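PDB 5KBP: glycosyl hydrolase, family 38 from Enterococcus faecalis, which probably hydrolyses alpha-mannosidic linkages, binding carbohydrate and a metal ion as an alpha-mannosidase. Local coordinates for residues 103-108 against 831-836; 322-327 against 407-412; 820-825 against 843-848. One frame throughout, in Å; residues are numbered along the deposited sequence.

Contact 1: residues 103-108 against 831-836; sequences NVRNML and WTAVKR
At the seam between helix 100-117 of the N-terminal domain and strand 829-836, the outermost strand of the C-terminal beta-sandwich sheet, Arg105 reaches out to Lys835 and Ala833. The two long side chains slide past one another in opposite directions. Lys835 lays its aliphatic end over one face of the guanidinium: CE lies above the centre, 3.7 Å from Arg105 CZ, and CD is 3.5 Å from Arg105 NH1. At the rim of the same group, close to its plane, Ala833 CB stands 4.0 Å from Arg105 NH1, a small methyl suited to a place beside a flat cation. The Lys835 chain runs extended until its last torsion (chi4 66°), where it bends and carries NZ off the guanidinium, 5.0 Å from Arg105 NH2. Acids should offset much of this pairing of like charges: Arg105 forms salt bridges to Glu322 through NH2 and to Glu101 through NE, while Lys835 NZ has its own in Glu874. The guanidinium is thus held through its NE and NH2 by acids and covered by hydrocarbon over one face. Beside it, Thr832 and Ala833 both face Arg846 on the neighbouring strand, the pattern of a classic beta bulge.

Contact 2: residues 322-327 against 407-412; sequences EPLAAM and VLFNTS
An Asx turn at residues 410-412, in the last part of the segment that begins as strand 404-410, belongs to this contact: Phe409 just before it and Thr411 within it meet Pro323 and Leu324 of helix 304-332 in the middle domain. Leu324 and Thr411 carry the contact. The CD2 methyl of Leu324 lies over one face of the Phe409 ring, 4.0 Å from Phe409 CD2, and is closer still to Thr411 CG2, at 3.7 Å. One methyl thus serves two neighbours, and the broad phenyl face gives it an apolar seat. Thr411 divides its branches between two tasks: with chi1 at 55°, CG2 meets the leucine while OG1 donates to the carbonyl O of Asn319. That carbonyl lies one turn before Pro323, whose ring nitrogen has no hydrogen to give it, so threonine takes the place of the missing helical bond where the helix kinks. Pro323 CG itself rests 4.0 Å from Thr411 O. The turn is fixed by Asn410, whose OD1 accepts two bonds from Ser412. Ser412 N, 3.1 Å from Asn410 OD1, sits 45° out of the carbonyl plane, whereas Ser412 OG lies in that plane, on a lone pair, 2.9 Å from Asn410 OD1.

Contact 3: residues 820-825 against 843-848; sequences VYLTHA and LVVRGF. Unlike the reference sequence in segment 820-825: His824 (reference Thr).
Leu843 presses its CD2 methyl against the outer end of the Tyr821 ring, 3.8 Å from Tyr821 CE2 and 3.9 Å from Tyr821 OH. The leucine belongs to strand 843-849 of the C-terminal beta-sandwich domain, and the tyrosine to the loop that leads from strand 819-820 into strand 829-836, so the contact lays this connection against one side of the sheet. Methyl and ring come from opposite directions and meet at a slant. The tyrosine gets there because CG is anti to the backbone N (chi1 -171°), which stretches the ring out toward the strand. Its phenol end then serves both worlds: the ring carbon CE2 packs on leucine, and the hydroxyl is hydrogen-bonded to Glu330 of helix 304-332, which satisfies the polar atom of a buried residue.

Along the strand, Val845 points to the same side as Leu843, as alternate residues of a strand do, and Leu822 is held between the pair. Leu822 and Val845 reach toward each other tip to tip, with Leu822 CD1 and Val845 CG2 4.0 Å apart. The other leucine branch turns to its namesake, Leu822 CD2 lying 4.3 Å from Leu843 CD2. A leucine suits position 822, since its two methyls meet different neighbours; Leu822 and Leu843 both also touch Val834 on strand 829-836. Farther along the loop, His824, which differs from the reference sequence, meets Trp831 edge-to-face, and its own ring edge receives Leu822 O in plane, 3.6 Å from His824 CD2.

How the contacts relate
Contacts 1 and 3 lie on neighbouring antiparallel strands of one sheet, 829-836 and 843-849, joined by backbone bonds such as Lys835 O to Val844 N, and the helix of contact 2 packs against that sheet. The centres of contacts 1 and 2 are about 16 Å apart. Those of contacts 1 and 3 are about 13 Å apart, and those of contacts 2 and 3 about 12 Å. Along the chain, contact 2 is nested inside the long loop closed by contact 1, contact 3 follows contact 2, and contacts 1 and 3 interleave. Ala326 O of contact 2 probably accepts from Arg836 NE, and Met327 packs on Tyr821. The small C-terminal sheet is thereby wedged between the N-terminal and middle domains.

Contact 1: residues 103-108 against 831-836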
loop_
_atom_site.group_PDB
_atom_site.type_symbol
_atom_site.label_atom_id
_atom_site.label_comp_id
_atom_site.label_asym_id
_atom_site.label_seq_id
_atom_site.Cartn_x
_atom_site.Cartn_y
_atom_site.Cartn_z
ATOM N N ASN A 103 -19.151 -12.504 -0.228
ATOM C CA ASN A 103 -20.402 -11.926 -0.704
ATOM C C ASN A 103 -21.358 -11.663 0.450
ATOM O O ASN A 103 -22.075 -10.655 0.456
ATOM C CB ASN A 103 -21.047 -12.849 -1.736
ATOM C CG ASN A 103 -20.339 -12.805 -3.075
ATOM O OD1 ASN A 103 -20.444 -11.821 -3.808
ATOM N ND2 ASN A 103 -19.624 -13.873 -3.406
ATOM N N VAL A 104 -21.385 -12.560 1.438
ATOM C CA VAL A 104 -22.266 -12.382 2.587
ATOM C C VAL A 104 -21.737 -11.290 3.511
ATOM O O VAL A 104 -22.506 -10.462 4.014
ATOM C CB VAL A 104 -22.447 -13.723 3.325
ATOM C CG1 VAL A 104 -22.985 -13.499 4.729
ATOM C CG2 VAL A 104 -23.375 -14.640 2.537
ATOM N N ARG A 105 -20.420 -11.261 3.742
ATOM C CA ARG A 105 -19.849 -10.211 4.581
ATOM C C ARG A 105 -20.071 -8.833 3.976
ATOM O O ARG A 105 -20.178 -7.843 4.708
ATOM C CB ARG A 105 -18.354 -10.449 4.798
ATOM C CG ARG A 105 -18.001 -11.843 5.286
ATOM C CD ARG A 105 -18.866 -12.271 6.460
ATOM N NE ARG A 105 -18.656 -13.673 6.806
ATOM C CZ ARG A 105 -17.738 -14.102 7.666
ATOM N NH1 ARG A 105 -17.616 -15.397 7.920
ATOM N NH2 ARG A 105 -16.942 -13.234 8.275
ATOM N N ASN A 106 -20.137 -8.747 2.645
ATOM C CA ASN A 106 -20.449 -7.478 1.999
ATOM C C ASN A 106 -21.847 -7.005 2.374
ATOM O O ASN A 106 -22.069 -5.808 2.588
ATOM C CB ASN A 106 -20.315 -7.619 0.482
ATOM C CG ASN A 106 -20.451 -6.294 -0.241
ATOM O OD1 ASN A 106 -19.996 -5.259 0.245
ATOM N ND2 ASN A 106 -21.085 -6.319 -1.409
ATOM N N MET A 107 -22.801 -7.933 2.462
ATOM C CA MET A 107 -24.157 -7.570 2.857
ATOM C C MET A 107 -24.266 -7.386 4.366
ATOM O O MET A 107 -24.992 -6.504 4.836
ATOM C CB MET A 107 -25.147 -8.634 2.379
ATOM C CG MET A 107 -24.876 -9.156 0.975
ATOM S SD MET A 107 -26.066 -10.401 0.432
ATOM C CE MET A 107 -27.438 -9.351 -0.015
ATOM N N LEU A 108 -23.544 -8.206 5.133
ATOM C CA LEU A 108 -23.585 -8.102 6.587
ATOM C C LEU A 108 -23.005 -6.773 7.057
ATOM O O LEU A 108 -23.596 -6.090 7.901
ATOM C CB LEU A 108 -22.834 -9.283 7.209
ATOM C CG LEU A 108 -22.949 -9.580 8.709
ATOM C CD1 LEU A 108 -21.904 -8.822 9.517
ATOM C CD2 LEU A 108 -24.353 -9.283 9.224
ATOM N N TRP A 831 -19.266 -26.498 4.241
ATOM C CA TRP A 831 -19.252 -25.694 5.456
ATOM C C TRP A 831 -18.321 -24.509 5.243
ATOM O O TRP A 831 -17.141 -24.694 4.927
ATOM C CB TRP A 831 -18.814 -26.533 6.656
ATOM C CG TRP A 831 -19.659 -27.755 6.840
ATOM C CD1 TRP A 831 -19.407 -29.007 6.362
ATOM C CD2 TRP A 831 -20.907 -27.836 7.539
ATOM N NE1 TRP A 831 -20.416 -29.866 6.727
ATOM C CE2 TRP A 831 -21.350 -29.170 7.451
ATOM C CE3 TRP A 831 -21.691 -26.911 8.236
ATOM C CZ2 TRP A 831 -22.540 -29.602 8.031
ATOM C CZ3 TRP A 831 -22.873 -27.342 8.811
ATOM C CH2 TRP A 831 -23.285 -28.675 8.706
ATOM N N THR A 832 -18.850 -23.297 5.422
ATOM C CA THR A 832 -18.152 -22.086 5.015
ATOM C C THR A 832 -17.853 -21.103 6.137
ATOM O O THR A 832 -16.974 -20.253 5.957
ATOM C CB THR A 832 -18.954 -21.344 3.932
ATOM O OG1 THR A 832 -20.243 -20.991 4.447
ATOM C CG2 THR A 832 -19.127 -22.219 2.702
ATOM N N ALA A 833 -18.543 -21.176 7.275
ATOM C CA ALA A 833 -18.358 -20.163 8.305
ATOM C C ALA A 833 -18.558 -20.751 9.692
ATOM O O ALA A 833 -19.507 -21.502 9.930
ATOM C CB ALA A 833 -19.319 -18.985 8.104
ATOM N N VAL A 834 -17.647 -20.402 10.599
ATOM C CA VAL A 834 -17.814 -20.587 12.038
ATOM C C VAL A 834 -17.258 -19.331 12.698
ATOM O O VAL A 834 -16.042 -19.103 12.676
ATOM C CB VAL A 834 -17.102 -21.839 12.575
ATOM C CG1 VAL A 834 -17.025 -21.791 14.098
ATOM C CG2 VAL A 834 -17.830 -23.093 12.133
ATOM N N LYS A 835 -18.135 -18.510 13.261
ATOM C CA LYS A 835 -17.726 -17.259 13.894
ATOM C C LYS A 835 -18.763 -16.911 14.955
ATOM O O LYS A 835 -19.576 -17.756 15.343
ATOM C CB LYS A 835 -17.545 -16.156 12.836
ATOM C CG LYS A 835 -18.836 -15.687 12.186
ATOM C CD LYS A 835 -18.571 -14.608 11.149
ATOM C CE LYS A 835 -19.860 -13.954 10.688
ATOM N NZ LYS A 835 -20.511 -13.192 11.790
ATOM N N ARG A 836 -18.744 -15.668 15.429
ATOM C CA ARG A 836 -19.656 -15.234 16.476
ATOM C C ARG A 836 -20.257 -13.878 16.132
ATOM O O ARG A 836 -19.647 -13.065 15.433
ATOM C CB ARG A 836 -18.948 -15.179 17.839
ATOM C CG ARG A 836 -18.523 -16.550 18.342
ATOM C CD ARG A 836 -17.971 -16.512 19.754
ATOM N NE ARG A 836 -17.683 -17.862 20.230
ATOM C CZ ARG A 836 -18.545 -18.619 20.900
ATOM N NH1 ARG A 836 -19.755 -18.158 21.188
ATOM N NH2 ARG A 836 -18.194 -19.838 21.289
#

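Contact 2: residues 322-327 against 407-412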
loop_
_atom_site.group_PDB
_atom_site.type_symbol
_atom_site.label_atom_id
_atom_site.label_comp_id
_atom_site.label_asym_id
_atom_site.label_seq_id
_atom_site.Cartn_x
_atom_site.Cartn_y
_atom_site.Cartn_z
ATOM N N GLU A 322 -11.372 -16.901 12.248
ATOM C CA GLU A 322 -12.695 -16.893 12.872
ATOM C C GLU A 322 -13.024 -18.193 13.596
ATOM O O GLU A 322 -13.504 -18.124 14.741
ATOM C CB GLU A 322 -13.758 -16.547 11.823
ATOM C CG GLU A 322 -13.763 -15.087 11.401
ATOM C CD GLU A 322 -14.906 -14.753 10.465
ATOM O OE1 GLU A 322 -15.592 -15.689 10.005
ATOM O OE2 GLU A 322 -15.121 -13.553 10.192
ATOM N N PRO A 323 -12.816 -19.387 13.019
ATOM C CA PRO A 323 -13.107 -20.608 13.795
ATOM C C PRO A 323 -12.254 -20.742 15.045
ATOM O O PRO A 323 -12.756 -21.174 16.091
ATOM C CB PRO A 323 -12.828 -21.735 12.790
ATOM C CG PRO A 323 -12.980 -21.097 11.453
ATOM C CD PRO A 323 -12.454 -19.708 11.626
ATOM N N LEU A 324 -10.970 -20.383 14.966
ATOM C CA LEU A 324 -10.115 -20.445 16.148
ATOM C C LEU A 324 -10.550 -19.428 17.197
ATOM O O LEU A 324 -10.575 -19.735 18.394
ATOM C CB LEU A 324 -8.656 -20.221 15.754
ATOM C CG LEU A 324 -7.957 -21.378 15.036
ATOM C CD1 LEU A 324 -6.587 -20.945 14.532
ATOM C CD2 LEU A 324 -7.839 -22.584 15.952
ATOM N N ALA A 325 -10.900 -18.212 16.765
ATOM C CA ALA A 325 -11.369 -17.205 17.709
ATOM C C ALA A 325 -12.725 -17.573 18.296
ATOM O O ALA A 325 -13.007 -17.241 19.453
ATOM C CB ALA A 325 -11.436 -15.837 17.032
ATOM N N ALA A 326 -13.574 -18.253 17.519
ATOM C CA ALA A 326 -14.859 -18.694 18.048
ATOM C C ALA A 326 -14.673 -19.738 19.142
ATOM O O ALA A 326 -15.417 -19.753 20.129
ATOM C CB ALA A 326 -15.733 -19.243 16.921
ATOM N N MET A 327 -13.680 -20.618 18.986
ATOM C CA MET A 327 -13.385 -21.588 20.035
ATOM C C MET A 327 -12.687 -20.927 21.217
ATOM O O MET A 327 -12.951 -21.275 22.374
ATOM C CB MET A 327 -12.524 -22.724 19.480
ATOM C CG MET A 327 -13.174 -23.530 18.369
ATOM S SD MET A 327 -12.098 -24.851 17.779
ATOM C CE MET A 327 -13.066 -25.496 16.417
ATOM N N VAL A 407 -0.152 -29.109 19.620
ATOM C CA VAL A 407 -1.576 -29.325 19.384
ATOM C C VAL A 407 -1.877 -29.152 17.901
ATOM O O VAL A 407 -1.379 -28.219 17.261
ATOM C CB VAL A 407 -2.438 -28.361 20.228
ATOM C CG1 VAL A 407 -3.916 -28.662 20.043
ATOM C CG2 VAL A 407 -2.053 -28.446 21.698
ATOM N N LEU A 408 -2.702 -30.049 17.362
ATOM C CA LEU A 408 -3.146 -30.003 15.974
ATOM C C LEU A 408 -4.628 -29.653 15.936
ATOM O O LEU A 408 -5.445 -30.347 16.549
ATOM C CB LEU A 408 -2.898 -31.339 15.274
ATOM C CG LEU A 408 -1.511 -31.554 14.665
ATOM C CD1 LEU A 408 -1.337 -32.999 14.220
ATOM C CD2 LEU A 408 -1.303 -30.603 13.498
ATOM N N PHE A 409 -4.971 -28.591 15.213
ATOM C CA PHE A 409 -6.349 -28.143 15.070
ATOM C C PHE A 409 -6.855 -28.438 13.666
ATOM O O PHE A 409 -6.152 -28.198 12.679
ATOM C CB PHE A 409 -6.482 -26.641 15.338
ATOM C CG PHE A 409 -6.163 -26.237 16.744
ATOM C CD1 PHE A 409 -4.860 -25.949 17.115
ATOM C CD2 PHE A 409 -7.167 -26.119 17.690
ATOM C CE1 PHE A 409 -4.563 -25.566 18.407
ATOM C CE2 PHE A 409 -6.876 -25.738 18.984
ATOM C CZ PHE A 409 -5.573 -25.460 19.343
ATOM N N ASN A 410 -8.076 -28.957 13.582
ATOM C CA ASN A 410 -8.811 -29.040 12.323
ATOM C C ASN A 410 -9.833 -27.912 12.357
ATOM O O ASN A 410 -10.838 -27.995 13.063
ATOM C CB ASN A 410 -9.472 -30.403 12.148
ATOM C CG ASN A 410 -10.187 -30.546 10.806
ATOM O OD1 ASN A 410 -10.206 -29.621 9.992
ATOM N ND2 ASN A 410 -10.762 -31.720 10.566
ATOM N N THR A 411 -9.562 -26.844 11.610
ATOM C CA THR A 411 -10.427 -25.670 11.577
ATOM C C THR A 411 -11.403 -25.703 10.404
ATOM O O THR A 411 -11.849 -24.649 9.939
ATOM C CB THR A 411 -9.586 -24.395 11.534
ATOM O OG1 THR A 411 -8.681 -24.456 10.422
ATOM C CG2 THR A 411 -8.788 -24.251 12.818
ATOM N N SER A 412 -11.745 -26.895 9.919
ATOM C CA SER A 412 -12.690 -27.056 8.825
ATOM C C SER A 412 -13.821 -27.976 9.266
ATOM O O SER A 412 -13.785 -28.573 10.345
ATOM C CB SER A 412 -12.008 -27.615 7.568
ATOM O OG SER A 412 -11.775 -29.010 7.682
#

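Contact 3: residues 820-825 against 843-848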
loop_
_atom_site.group_PDB
_atom_site.type_symbol
_atom_site.label_atom_id
_atom_site.label_comp_id
_atom_site.label_asym_id
_atom_site.label_seq_id
_atom_site.Cartn_x
_atom_site.Cartn_y
_atom_site.Cartn_z
ATOM N N VAL A 820 -13.761 -32.491 20.466
ATOM C CA VAL A 820 -14.507 -32.159 19.257
ATOM C C VAL A 820 -15.419 -30.984 19.578
ATOM O O VAL A 820 -16.321 -31.097 20.415
ATOM C CB VAL A 820 -15.314 -33.361 18.743
ATOM C CG1 VAL A 820 -16.213 -32.941 17.593
ATOM C CG2 VAL A 820 -14.379 -34.481 18.317
ATOM N N TYR A 821 -15.189 -29.854 18.907
ATOM C CA TYR A 821 -15.958 -28.652 19.210
ATOM C C TYR A 821 -17.335 -28.676 18.555
ATOM O O TYR A 821 -18.312 -28.204 19.145
ATOM C CB TYR A 821 -15.180 -27.405 18.781
ATOM C CG TYR A 821 -15.793 -26.107 19.256
ATOM C CD1 TYR A 821 -15.811 -25.778 20.606
ATOM C CD2 TYR A 821 -16.346 -25.205 18.356
ATOM C CE1 TYR A 821 -16.369 -24.593 21.048
ATOM C CE2 TYR A 821 -16.906 -24.015 18.788
ATOM C CZ TYR A 821 -16.915 -23.715 20.134
ATOM O OH TYR A 821 -17.471 -22.534 20.568
ATOM N N LEU A 822 -17.436 -29.224 17.347
ATOM C CA LEU A 822 -18.699 -29.262 16.619
ATOM C C LEU A 822 -18.870 -30.615 15.949
ATOM O O LEU A 822 -17.933 -31.121 15.327
ATOM C CB LEU A 822 -18.759 -28.145 15.565
ATOM C CG LEU A 822 -19.084 -26.737 16.060
ATOM C CD1 LEU A 822 -18.893 -25.717 14.951
ATOM C CD2 LEU A 822 -20.507 -26.686 16.581
ATOM N N THR A 823 -20.060 -31.194 16.078
ATOM C CA THR A 823 -20.416 -32.418 15.372
ATOM C C THR A 823 -21.317 -32.046 14.201
ATOM O O THR A 823 -22.343 -31.388 14.388
ATOM C CB THR A 823 -21.119 -33.404 16.304
ATOM O OG1 THR A 823 -20.229 -33.785 17.361
ATOM C CG2 THR A 823 -21.554 -34.648 15.543
ATOM N N HIS A 824 -20.928 -32.444 12.998
ATOM C CA HIS A 824 -21.601 -32.015 11.784
ATOM C C HIS A 824 -22.390 -33.170 11.180
ATOM O O HIS A 824 -21.980 -34.335 11.253
ATOM C CB HIS A 824 -20.597 -31.472 10.766
ATOM C CG HIS A 824 -19.978 -30.158 11.159
ATOM N ND1 HIS A 824 -20.192 -28.988 10.458
ATOM C CD2 HIS A 824 -19.145 -29.831 12.177
ATOM C CE1 HIS A 824 -19.518 -28.000 11.023
ATOM N NE2 HIS A 824 -18.877 -28.485 12.071
ATOM N N ALA A 825 -23.549 -32.838 10.623
ATOM C CA ALA A 825 -24.349 -33.800 9.875
ATOM C C ALA A 825 -23.569 -34.235 8.643
ATOM O O ALA A 825 -23.417 -33.463 7.692
ATOM C CB ALA A 825 -25.686 -33.181 9.487
ATOM N N LEU A 843 -22.584 -18.214 18.842
ATOM C CA LEU A 843 -21.809 -18.951 17.852
ATOM C C LEU A 843 -22.608 -19.064 16.560
ATOM O O LEU A 843 -23.739 -19.562 16.562
ATOM C CB LEU A 843 -21.440 -20.337 18.376
ATOM C CG LEU A 843 -20.585 -21.167 17.415
ATOM C CD1 LEU A 843 -19.255 -20.477 17.143
ATOM C CD2 LEU A 843 -20.363 -22.571 17.950
ATOM N N VAL A 844 -22.024 -18.599 15.458
ATOM C CA VAL A 844 -22.671 -18.606 14.151
ATOM C C VAL A 844 -21.968 -19.628 13.270
ATOM O O VAL A 844 -20.742 -19.586 13.110
ATOM C CB VAL A 844 -22.650 -17.212 13.501
ATOM C CG1 VAL A 844 -23.222 -17.274 12.096
ATOM C CG2 VAL A 844 -23.427 -16.219 14.353
ATOM N N VAL A 845 -22.747 -20.550 12.705
ATOM C CA VAL A 845 -22.243 -21.566 11.790
ATOM C C VAL A 845 -23.104 -21.544 10.536
ATOM O O VAL A 845 -24.334 -21.472 10.620
ATOM C CB VAL A 845 -22.256 -22.970 12.432
ATOM C CG1 VAL A 845 -21.689 -24.002 11.470
ATOM C CG2 VAL A 845 -21.480 -22.966 13.740
ATOM N N ARG A 846 -22.460 -21.602 9.373
ATOM C CA ARG A 846 -23.170 -21.567 8.104
ATOM C C ARG A 846 -22.662 -22.660 7.178
ATOM O O ARG A 846 -21.451 -22.862 7.038
ATOM C CB ARG A 846 -23.030 -20.201 7.421
ATOM C CG ARG A 846 -23.648 -20.141 6.029
ATOM C CD ARG A 846 -23.976 -18.714 5.608
ATOM N NE ARG A 846 -22.882 -17.787 5.884
ATOM C CZ ARG A 846 -22.896 -16.890 6.865
ATOM N NH1 ARG A 846 -21.857 -16.088 7.049
ATOM N NH2 ARG A 846 -23.951 -16.792 7.663
ATOM N N GLY A 847 -23.605 -23.364 6.550
ATOM C CA GLY A 847 -23.299 -24.321 5.508
ATOM C C GLY A 847 -24.344 -24.246 4.412
ATOM O O GLY A 847 -25.301 -23.475 4.499
ATOM N N PHE A 848 -24.150 -25.058 3.376
ATOM C CA PHE A 848 -25.107 -25.074 2.279
ATOM C C PHE A 848 -25.162 -26.460 1.657
ATOM O O PHE A 848 -24.183 -27.209 1.675
ATOM C CB PHE A 848 -24.770 -24.022 1.214
ATOM C CG PHE A 848 -23.522 -24.317 0.430
ATOM C CD1 PHE A 848 -22.271 -24.120 0.990
ATOM C CD2 PHE A 848 -23.602 -24.768 -0.878
ATOM C CE1 PHE A 848 -21.122 -24.383 0.266
ATOM C CE2 PHE A 848 -22.458 -25.029 -1.608
ATOM C CZ PHE A 848 -21.217 -24.838 -1.035
#